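Local coordinates for protein aminotransferase (Psychrobacter arcticus 273-4, PDB 3IF2) that probably acts as a pyridoxal 5'-phosphate-dependent amino-acid aminotransferase, perhaps exchanging amino groups between valine and pyruvate, at residues A[111-125]-A[300-313]. Numbering follows the deposited sequence. Where two conformers were deposited one is given.
Sequences LTNGSQNAFFYLFNL and MNAVVNLAPTRFGA. With PLP (pyridoxal-5'-phosphate), chain C.
The Tyr121 ring lies between its own helix and selenomethionine Met300: Met300 CB stands over the centre of one face, 3.9 Å from the ring centroid, the backbone oxygen of Asn117 lies toward the rim of the opposite face, and Asn301 OD1 meets the edge in plane. Met300 SE sits obliquely to the ring as a Met-aromatic contact, and its CE continues to Leu125 CD1. With CG anti to its carbonyl carbon (chi1 -63°), Tyr121 reaches into the hole formed by Met300, Asn301, Val304 and Asn305. There its OH donates to Asn301 OD1 at 2.7 Å. Asn305 ND2 approaches that oxygen from the other face of the amide plane and also bonds Asn117 OD1 (3.2 Å), which is in turn held by Asn113 N. The Asn301 amide is fixed at its nitrogen too, since ND2 donates to Leu111 O at 2.8 Å and to Pro82 O. A leucine at Asn301 would probably leave the Tyr121 hydroxyl without its acceptor and Leu111 O without this donor.

This network ties helix 291-305 and the loop after it to the strand-turn-helix that grips the cofactor phosphate in the large domain of a fold-type I aminotransferase. Gly114 is the N-cap, and from the first turn of helix 115-125 Ser115 N and Gln116 N donate to PLP O2P and O1P; the Phe119 ring turns its edge to the pyridine.

Beside the turn, Asn113 OD1 accepts Thr309 N at 2.8 Å, in the carbonyl plane and nearly straight (N-H...O 164°). Asn113 ND2 faces Asn305 through a water that donates to Asn305 OD1, while Pro308 CG rests on Leu111 O at 3.4 Å. Across the dimer interface, Val303 O accepts Gln116 NE2 of the second subunit.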
ATOM      1  N   LEU A 111      10.124  -4.924  -2.886  1.00 35.07           N
ATOM      2  CA  LEU A 111       9.478  -4.600  -1.624  1.00 34.57           C
ATOM      3  C   LEU A 111       8.013  -4.232  -1.909  1.00 34.10           C
ATOM      4  O   LEU A 111       7.698  -3.670  -2.989  1.00 32.70           O
ATOM      5  CB  LEU A 111      10.192  -3.431  -0.924  1.00 34.82           C
ATOM      6  CG  LEU A 111      11.683  -3.568  -0.602  1.00 35.21           C
ATOM      7  CD1 LEU A 111      12.222  -2.301   0.094  1.00 35.10           C
ATOM      8  CD2 LEU A 111      11.917  -4.757   0.253  1.00 34.64           C
ATOM      9  N   THR A 112       7.139  -4.564  -0.945  1.00 33.22           N
ATOM     10  CA  THR A 112       5.702  -4.264  -0.982  1.00 33.57           C
ATOM     11  C   THR A 112       5.286  -3.646   0.366  1.00 34.23           C
ATOM     12  O   THR A 112       6.076  -3.659   1.316  1.00 34.86           O
ATOM     13  CB  THR A 112       4.874  -5.556  -1.282  1.00 33.68           C
ATOM     14  OG1 THR A 112       5.065  -6.534  -0.241  1.00 33.60           O
ATOM     15  CG2 THR A 112       5.288  -6.170  -2.612  1.00 32.96           C
ATOM     16  N   ASN A 113       4.074  -3.093   0.441  1.00 34.03           N
ATOM     17  CA  ASN A 113       3.537  -2.496   1.677  1.00 33.70           C
ATOM     18  C   ASN A 113       2.954  -3.586   2.600  1.00 33.46           C
ATOM     19  O   ASN A 113       1.755  -3.630   2.842  1.00 31.26           O
ATOM     20  CB  ASN A 113       2.496  -1.400   1.368  1.00 34.12           C
ATOM     21  CG  ASN A 113       3.106  -0.158   0.710  1.00 34.57           C
ATOM     22  OD1 ASN A 113       4.289   0.155   0.894  1.00 33.89           O
ATOM     23  ND2 ASN A 113       2.281   0.568  -0.054  1.00 35.20           N
ATOM     24  N   GLY A 114       3.852  -4.411   3.156  1.00 34.08           N
ATOM     25  CA  GLY A 114       3.532  -5.615   3.941  1.00 34.22           C
ATOM     26  C   GLY A 114       3.371  -6.808   2.990  1.00 34.75           C
ATOM     27  O   GLY A 114       3.174  -6.621   1.779  1.00 35.72           O
ATOM     28  N   SER A 115       3.495  -8.032   3.503  1.00 34.72           N
ATOM     29  CA  SER A 115       3.299  -9.245   2.676  0.50 34.62           C
ATOM     30  C   SER A 115       1.872  -9.375   2.132  1.00 34.24           C
ATOM     31  O   SER A 115       1.672 -10.000   1.119  1.00 33.78           O
ATOM     32  CB  SER A 115       3.701 -10.520   3.423  0.50 34.76           C
ATOM     33  OG  SER A 115       5.106 -10.617   3.459  0.50 34.89           O
ATOM     34  N   GLN A 116       0.887  -8.763   2.808  1.00 34.42           N
ATOM     35  CA  GLN A 116      -0.516  -8.755   2.346  1.00 34.86           C
ATOM     36  C   GLN A 116      -0.624  -8.102   0.949  1.00 36.44           C
ATOM     37  O   GLN A 116      -1.347  -8.587   0.067  1.00 36.29           O
ATOM     38  CB  GLN A 116      -1.408  -7.995   3.335  1.00 34.69           C
ATOM     39  CG  GLN A 116      -2.942  -8.072   3.050  1.00 34.25           C
ATOM     40  CD  GLN A 116      -3.518  -9.458   3.211  1.00 33.28           C
ATOM     41  OE1 GLN A 116      -2.951 -10.305   3.915  1.00 33.84           O
ATOM     42  NE2 GLN A 116      -4.663  -9.694   2.576  1.00 32.14           N
ATOM     43  N   ASN A 117       0.108  -7.000   0.778  1.00 36.85           N
ATOM     44  CA  ASN A 117       0.226  -6.294  -0.493  1.00 36.95           C
ATOM     45  C   ASN A 117       0.854  -7.249  -1.516  1.00 36.06           C
ATOM     46  O   ASN A 117       0.413  -7.316  -2.670  1.00 36.22           O
ATOM     47  CB  ASN A 117       1.092  -5.040  -0.267  1.00 38.96           C
ATOM     48  CG  ASN A 117       0.860  -3.936  -1.260  1.00 39.88           C
ATOM     49  OD1 ASN A 117       1.798  -3.230  -1.647  1.00 40.67           O
ATOM     50  ND2 ASN A 117      -0.390  -3.718  -1.612  1.00 41.12           N
ATOM     51  N   ALA A 118       1.855  -8.020  -1.083  1.00 35.05           N
ATOM     52  CA  ALA A 118       2.469  -9.039  -1.943  1.00 34.40           C
ATOM     53  C   ALA A 118       1.437 -10.089  -2.405  1.00 34.56           C
ATOM     54  O   ALA A 118       1.430 -10.445  -3.577  1.00 35.99           O
ATOM     55  CB  ALA A 118       3.653  -9.712  -1.262  1.00 32.06           C
ATOM     56  N   PHE A 119       0.551 -10.542  -1.517  1.00 34.06           N
ATOM     57  CA  PHE A 119      -0.438 -11.567  -1.897  1.00 33.78           C
ATOM     58  C   PHE A 119      -1.529 -11.014  -2.784  1.00 32.78           C
ATOM     59  O   PHE A 119      -1.984 -11.726  -3.675  1.00 33.49           O
ATOM     60  CB  PHE A 119      -1.026 -12.305  -0.700  1.00 34.05           C
ATOM     61  CG  PHE A 119       0.003 -12.780   0.245  1.00 35.00           C
ATOM     62  CD1 PHE A 119       1.085 -13.554  -0.196  1.00 35.94           C
ATOM     63  CD2 PHE A 119      -0.069 -12.435   1.585  1.00 35.37           C
ATOM     64  CE1 PHE A 119       2.064 -13.981   0.698  1.00 35.67           C
ATOM     65  CE2 PHE A 119       0.891 -12.844   2.458  1.00 35.00           C
ATOM     66  CZ  PHE A 119       1.961 -13.624   2.018  1.00 35.35           C
ATOM     67  N   PHE A 120      -1.943  -9.765  -2.547  1.00 32.32           N
ATOM     68  CA  PHE A 120      -2.894  -9.088  -3.428  1.00 32.33           C
ATOM     69  C   PHE A 120      -2.320  -9.039  -4.859  1.00 32.77           C
ATOM     70  O   PHE A 120      -3.030  -9.319  -5.810  1.00 32.10           O
ATOM     71  CB  PHE A 120      -3.267  -7.693  -2.917  1.00 32.30           C
ATOM     72  CG  PHE A 120      -4.133  -6.923  -3.871  1.00 32.39           C
ATOM     73  CD1 PHE A 120      -5.472  -7.253  -4.022  1.00 32.82           C
ATOM     74  CD2 PHE A 120      -3.611  -5.898  -4.645  1.00 32.06           C
ATOM     75  CE1 PHE A 120      -6.294  -6.563  -4.931  1.00 32.46           C
ATOM     76  CE2 PHE A 120      -4.421  -5.200  -5.549  1.00 32.47           C
ATOM     77  CZ  PHE A 120      -5.766  -5.528  -5.686  1.00 32.70           C
ATOM     78  N   TYR A 121      -1.029  -8.740  -4.994  1.00 33.22           N
ATOM     79  CA  TYR A 121      -0.397  -8.757  -6.307  1.00 34.04           C
ATOM     80  C   TYR A 121      -0.281 -10.179  -6.866  1.00 35.10           C
ATOM     81  O   TYR A 121      -0.836 -10.448  -7.945  1.00 36.05           O
ATOM     82  CB  TYR A 121       0.994  -8.085  -6.322  1.00 33.19           C
ATOM     83  CG  TYR A 121       1.060  -6.594  -5.999  1.00 33.25           C
ATOM     84  CD1 TYR A 121      -0.020  -5.727  -6.187  1.00 33.37           C
ATOM     85  CD2 TYR A 121       2.272  -6.038  -5.586  1.00 33.93           C
ATOM     86  CE1 TYR A 121       0.101  -4.357  -5.904  1.00 34.78           C
ATOM     87  CE2 TYR A 121       2.414  -4.696  -5.308  1.00 33.94           C
ATOM     88  CZ  TYR A 121       1.335  -3.847  -5.457  1.00 34.62           C
ATOM     89  OH  TYR A 121       1.485  -2.511  -5.214  1.00 33.62           O
ATOM     90  N   LEU A 122       0.402 -11.067  -6.129  1.00 34.49           N
ATOM     91  CA  LEU A 122       0.676 -12.428  -6.598  1.00 34.54           C
ATOM     92  C   LEU A 122      -0.582 -13.268  -6.918  1.00 35.46           C
ATOM     93  O   LEU A 122      -0.602 -13.956  -7.941  1.00 35.82           O
ATOM     94  CB  LEU A 122       1.615 -13.192  -5.637  1.00 34.50           C
ATOM     95  CG  LEU A 122       3.062 -12.679  -5.438  1.00 34.37           C
ATOM     96  CD1 LEU A 122       3.736 -13.414  -4.240  1.00 33.24           C
ATOM     97  CD2 LEU A 122       3.906 -12.781  -6.735  1.00 32.87           C
ATOM     98  N   PHE A 123      -1.626 -13.192  -6.089  1.00 35.24           N
ATOM     99  CA  PHE A 123      -2.829 -13.986  -6.343  1.00 35.29           C
ATOM    100  C   PHE A 123      -3.654 -13.468  -7.523  1.00 35.13           C
ATOM    101  O   PHE A 123      -4.288 -14.259  -8.219  1.00 35.66           O
ATOM    102  CB  PHE A 123      -3.678 -14.192  -5.089  1.00 35.90           C
ATOM    103  CG  PHE A 123      -2.978 -14.936  -3.953  1.00 36.20           C
ATOM    104  CD1 PHE A 123      -1.798 -15.684  -4.118  1.00 36.28           C
ATOM    105  CD2 PHE A 123      -3.591 -14.975  -2.712  1.00 36.26           C
ATOM    106  CE1 PHE A 123      -1.227 -16.362  -3.032  1.00 35.76           C
ATOM    107  CE2 PHE A 123      -3.044 -15.672  -1.666  1.00 35.71           C
ATOM    108  CZ  PHE A 123      -1.863 -16.365  -1.816  1.00 35.69           C
ATOM    109  N   ASN A 124      -3.634 -12.159  -7.749  1.00 35.05           N
ATOM    110  CA  ASN A 124      -4.242 -11.563  -8.950  1.00 34.54           C
ATOM    111  C   ASN A 124      -3.333 -11.663 -10.180  1.00 34.74           C
ATOM    112  O   ASN A 124      -3.817 -11.591 -11.307  1.00 35.16           O
ATOM    113  CB  ASN A 124      -4.679 -10.122  -8.675  1.00 34.15           C
ATOM    114  CG  ASN A 124      -5.946 -10.064  -7.866  1.00 33.66           C
ATOM    115  OD1 ASN A 124      -7.023 -10.460  -8.359  1.00 32.84           O
ATOM    116  ND2 ASN A 124      -5.849  -9.584  -6.634  1.00 32.04           N
ATOM    117  N   LEU A 125      -2.029 -11.822  -9.967  1.00 35.82           N
ATOM    118  CA  LEU A 125      -1.062 -11.998 -11.061  1.00 36.70           C
ATOM    119  C   LEU A 125      -1.165 -13.402 -11.652  1.00 37.15           C
ATOM    120  O   LEU A 125      -1.015 -13.565 -12.854  1.00 37.83           O
ATOM    121  CB  LEU A 125       0.373 -11.743 -10.566  1.00 37.28           C
ATOM    122  CG  LEU A 125       1.540 -11.742 -11.556  1.00 38.46           C
ATOM    123  CD1 LEU A 125       1.424 -10.576 -12.538  1.00 38.26           C
ATOM    124  CD2 LEU A 125       2.894 -11.701 -10.803  1.00 38.80           C
HETATM  125  N   MSE A 300       3.295  -2.928 -10.880  1.00 31.53           N
HETATM  126  CA  MSE A 300       2.096  -2.826 -10.036  1.00 32.13           C
HETATM  127  C   MSE A 300       2.255  -1.782  -8.887  1.00 31.84           C
HETATM  128  O   MSE A 300       1.318  -1.018  -8.615  1.00 32.60           O
HETATM  129  CB  MSE A 300       1.703  -4.198  -9.479  1.00 32.16           C
HETATM  130  CG  MSE A 300       1.070  -5.103 -10.508  1.00 32.63           C
HETATM  131 SE   MSE A 300       0.675  -6.833  -9.734  0.75 31.27          SE
HETATM  132  CE  MSE A 300      -0.018  -7.768 -11.302  1.00 33.06           C
ATOM    133  N   ASN A 301       3.402  -1.796  -8.205  1.00 31.22           N
ATOM    134  CA  ASN A 301       3.721  -0.771  -7.182  1.00 31.24           C
ATOM    135  C   ASN A 301       3.616   0.614  -7.761  1.00 29.80           C
ATOM    136  O   ASN A 301       2.957   1.447  -7.180  1.00 30.48           O
ATOM    137  CB  ASN A 301       5.135  -0.956  -6.556  1.00 32.02           C
ATOM    138  CG  ASN A 301       5.148  -1.917  -5.364  1.00 32.23           C
ATOM    139  OD1 ASN A 301       4.138  -2.104  -4.687  1.00 33.45           O
ATOM    140  ND2 ASN A 301       6.317  -2.453  -5.056  1.00 32.07           N
ATOM    141  N   ALA A 302       4.215   0.837  -8.933  1.00 30.03           N
ATOM    142  CA  ALA A 302       4.126   2.146  -9.639  1.00 29.39           C
ATOM    143  C   ALA A 302       2.695   2.657  -9.782  1.00 29.05           C
ATOM    144  O   ALA A 302       2.431   3.797  -9.480  1.00 29.53           O
ATOM    145  CB  ALA A 302       4.782   2.081 -11.009  1.00 28.12           C
ATOM    146  N   VAL A 303       1.771   1.791 -10.184  1.00 28.97           N
ATOM    147  CA  VAL A 303       0.390   2.198 -10.447  1.00 29.27           C
ATOM    148  C   VAL A 303      -0.435   2.289  -9.157  1.00 29.46           C
ATOM    149  O   VAL A 303      -1.123   3.281  -8.928  1.00 28.98           O
ATOM    150  CB  VAL A 303      -0.294   1.237 -11.493  1.00 29.15           C
ATOM    151  CG1 VAL A 303      -1.704   1.686 -11.791  1.00 28.90           C
ATOM    152  CG2 VAL A 303       0.502   1.177 -12.778  1.00 28.31           C
ATOM    153  N   VAL A 304      -0.354   1.260  -8.322  1.00 30.27           N
ATOM    154  CA  VAL A 304      -1.154   1.191  -7.089  1.00 31.32           C
ATOM    155  C   VAL A 304      -0.626   2.054  -5.962  1.00 32.85           C
ATOM    156  O   VAL A 304      -1.430   2.652  -5.239  1.00 33.28           O
ATOM    157  CB  VAL A 304      -1.275  -0.261  -6.582  1.00 31.56           C
ATOM    158  CG1 VAL A 304      -2.081  -0.340  -5.257  1.00 30.63           C
ATOM    159  CG2 VAL A 304      -1.940  -1.140  -7.669  1.00 30.73           C
ATOM    160  N   ASN A 305       0.704   2.152  -5.847  1.00 33.22           N
ATOM    161  CA  ASN A 305       1.374   2.822  -4.721  1.00 34.38           C
ATOM    162  C   ASN A 305       2.360   3.949  -5.010  1.00 34.83           C
ATOM    163  O   ASN A 305       2.792   4.617  -4.066  1.00 35.20           O
ATOM    164  CB  ASN A 305       2.177   1.739  -3.962  1.00 34.58           C
ATOM    165  CG  ASN A 305       1.305   0.676  -3.354  1.00 35.11           C
ATOM    166  OD1 ASN A 305       0.215   0.964  -2.874  1.00 35.96           O
ATOM    167  ND2 ASN A 305       1.805  -0.553  -3.319  1.00 35.29           N
ATOM    168  N   LEU A 306       2.740   4.147  -6.272  1.00 34.53           N
ATOM    169  CA  LEU A 306       3.813   5.075  -6.697  1.00 34.40           C
ATOM    170  C   LEU A 306       5.143   4.380  -6.320  1.00 33.96           C
ATOM    171  O   LEU A 306       5.910   3.983  -7.193  1.00 33.92           O
ATOM    172  CB  LEU A 306       3.648   6.502  -6.136  1.00 34.09           C
ATOM    173  CG  LEU A 306       4.034   7.677  -7.027  1.00 34.20           C
ATOM    174  CD1 LEU A 306       3.160   7.641  -8.283  1.00 35.19           C
ATOM    175  CD2 LEU A 306       3.799   8.996  -6.324  1.00 33.66           C
ATOM    176  N   ALA A 307       5.393   4.226  -5.032  1.00 33.31           N
ATOM    177  CA  ALA A 307       6.543   3.465  -4.515  1.00 33.53           C
ATOM    178  C   ALA A 307       6.136   2.860  -3.162  1.00 33.56           C
ATOM    179  O   ALA A 307       5.204   3.340  -2.529  1.00 33.13           O
ATOM    180  CB  ALA A 307       7.776   4.347  -4.371  1.00 32.10           C
ATOM    181  N   PRO A 308       6.771   1.766  -2.750  1.00 34.21           N
ATOM    182  CA  PRO A 308       6.384   1.247  -1.461  1.00 35.14           C
ATOM    183  C   PRO A 308       7.013   2.074  -0.339  1.00 36.09           C
ATOM    184  O   PRO A 308       7.888   2.924  -0.553  1.00 36.16           O
ATOM    185  CB  PRO A 308       6.901  -0.199  -1.477  1.00 34.78           C
ATOM    186  CG  PRO A 308       7.901  -0.273  -2.574  1.00 34.80           C
ATOM    187  CD  PRO A 308       7.900   1.019  -3.322  1.00 34.82           C
ATOM    188  N   THR A 309       6.553   1.780   0.861  1.00 37.80           N
ATOM    189  CA  THR A 309       7.019   2.435   2.082  1.00 38.74           C
ATOM    190  C   THR A 309       8.489   2.137   2.315  1.00 38.15           C
ATOM    191  O   THR A 309       8.992   1.124   1.824  1.00 37.92           O
ATOM    192  CB  THR A 309       6.145   2.003   3.267  1.00 39.25           C
ATOM    193  OG1 THR A 309       6.276   2.971   4.287  1.00 42.98           O
ATOM    194  CG2 THR A 309       6.503   0.642   3.769  1.00 37.87           C
ATOM    195  N   ARG A 310       9.201   3.026   2.998  1.00 38.58           N
ATOM    196  CA  ARG A 310      10.631   2.761   3.227  1.00 39.34           C
ATOM    197  C   ARG A 310      11.179   2.858   4.636  1.00 38.38           C
ATOM    198  O   ARG A 310      12.338   2.491   4.839  1.00 38.97           O
ATOM    199  CB  ARG A 310      11.484   3.536   2.224  1.00 40.07           C
ATOM    200  CG  ARG A 310      11.426   5.015   2.303  1.00 40.62           C
ATOM    201  CD  ARG A 310      12.058   5.666   1.066  1.00 40.67           C
ATOM    202  NE  ARG A 310      13.464   5.301   0.882  1.00 41.40           N
ATOM    203  CZ  ARG A 310      14.348   5.912   0.084  1.00 41.36           C
ATOM    204  NH1 ARG A 310      14.046   7.010  -0.604  1.00 41.73           N
ATOM    205  NH2 ARG A 310      15.590   5.426   0.016  1.00 41.70           N
ATOM    206  N   PHE A 311      10.368   3.212   5.619  1.00 36.76           N
ATOM    207  CA  PHE A 311      10.936   3.370   6.925  1.00 37.71           C
ATOM    208  C   PHE A 311      11.281   2.060   7.617  1.00 37.35           C
ATOM    209  O   PHE A 311      12.229   2.017   8.430  1.00 36.42           O
ATOM    210  CB  PHE A 311      10.183   4.365   7.827  1.00 39.33           C
ATOM    211  CG  PHE A 311      11.137   5.141   8.660  1.00 41.78           C
ATOM    212  CD1 PHE A 311      11.793   6.262   8.106  1.00 43.42           C
ATOM    213  CD2 PHE A 311      11.538   4.670   9.901  1.00 43.30           C
ATOM    214  CE1 PHE A 311      12.781   6.952   8.826  1.00 44.64           C
ATOM    215  CE2 PHE A 311      12.524   5.353  10.649  1.00 44.41           C
ATOM    216  CZ  PHE A 311      13.154   6.488  10.106  1.00 44.70           C
ATOM    217  N   GLY A 312      10.532   1.004   7.292  1.00 37.33           N
ATOM    218  CA  GLY A 312      10.844  -0.329   7.763  1.00 37.61           C
ATOM    219  C   GLY A 312      12.204  -0.742   7.208  1.00 38.05           C
ATOM    220  O   GLY A 312      13.067  -1.235   7.956  1.00 39.24           O
ATOM    221  N   ALA A 313      12.387  -0.511   5.908  1.00 37.89           N
ATOM    222  CA  ALA A 313      13.661  -0.717   5.209  1.00 38.12           C
ATOM    223  C   ALA A 313      14.805   0.041   5.893  1.00 37.63           C
ATOM    224  O   ALA A 313      15.876  -0.502   6.083  1.00 38.31           O
ATOM    225  CB  ALA A 313      13.545  -0.264   3.732  1.00 36.93           C
TER
HETATM  226  N1  PLP C 500       1.470 -14.385   6.285  1.00 49.48           N
HETATM  227  C2  PLP C 500       0.948 -14.971   7.418  1.00 50.57           C
HETATM  228  C2A PLP C 500       1.046 -16.458   7.539  1.00 50.11           C
HETATM  229  C3  PLP C 500       0.362 -14.164   8.420  1.00 51.41           C
HETATM  230  O3  PLP C 500      -0.164 -14.704   9.564  1.00 50.06           O
HETATM  231  C4  PLP C 500       0.290 -12.762   8.243  1.00 52.20           C
HETATM  232  C4A PLP C 500      -0.589 -11.981   9.213  1.00 53.42           C
HETATM  233  O4A PLP C 500      -0.191 -10.945   9.760  1.00 54.71           O
HETATM  234  C5  PLP C 500       0.837 -12.181   7.050  1.00 50.64           C
HETATM  235  C6  PLP C 500       1.422 -13.031   6.092  1.00 49.70           C
HETATM  236  C5A PLP C 500       0.775 -10.674   6.735  1.00 48.52           C
HETATM  237  O4P PLP C 500       1.857  -9.935   7.263  1.00 45.22           O
HETATM  238  P   PLP C 500       2.139  -8.430   6.782  1.00 40.81           P
HETATM  239  O1P PLP C 500       1.263  -7.795   5.730  1.00 40.33           O
HETATM  240  O2P PLP C 500       3.526  -8.552   6.248  1.00 40.66           O
HETATM  241  O3P PLP C 500       2.056  -7.615   8.012  1.00 38.75           O
HETATM  242  O   HOH W   1       7.954  -1.480   2.122  1.00 38.61           O
HETATM  243  O   HOH W   2       2.787   3.351  -0.991  1.00 32.84           O
HETATM  244  O   HOH W   3      -0.331  -0.240  -0.583  1.00 39.03           O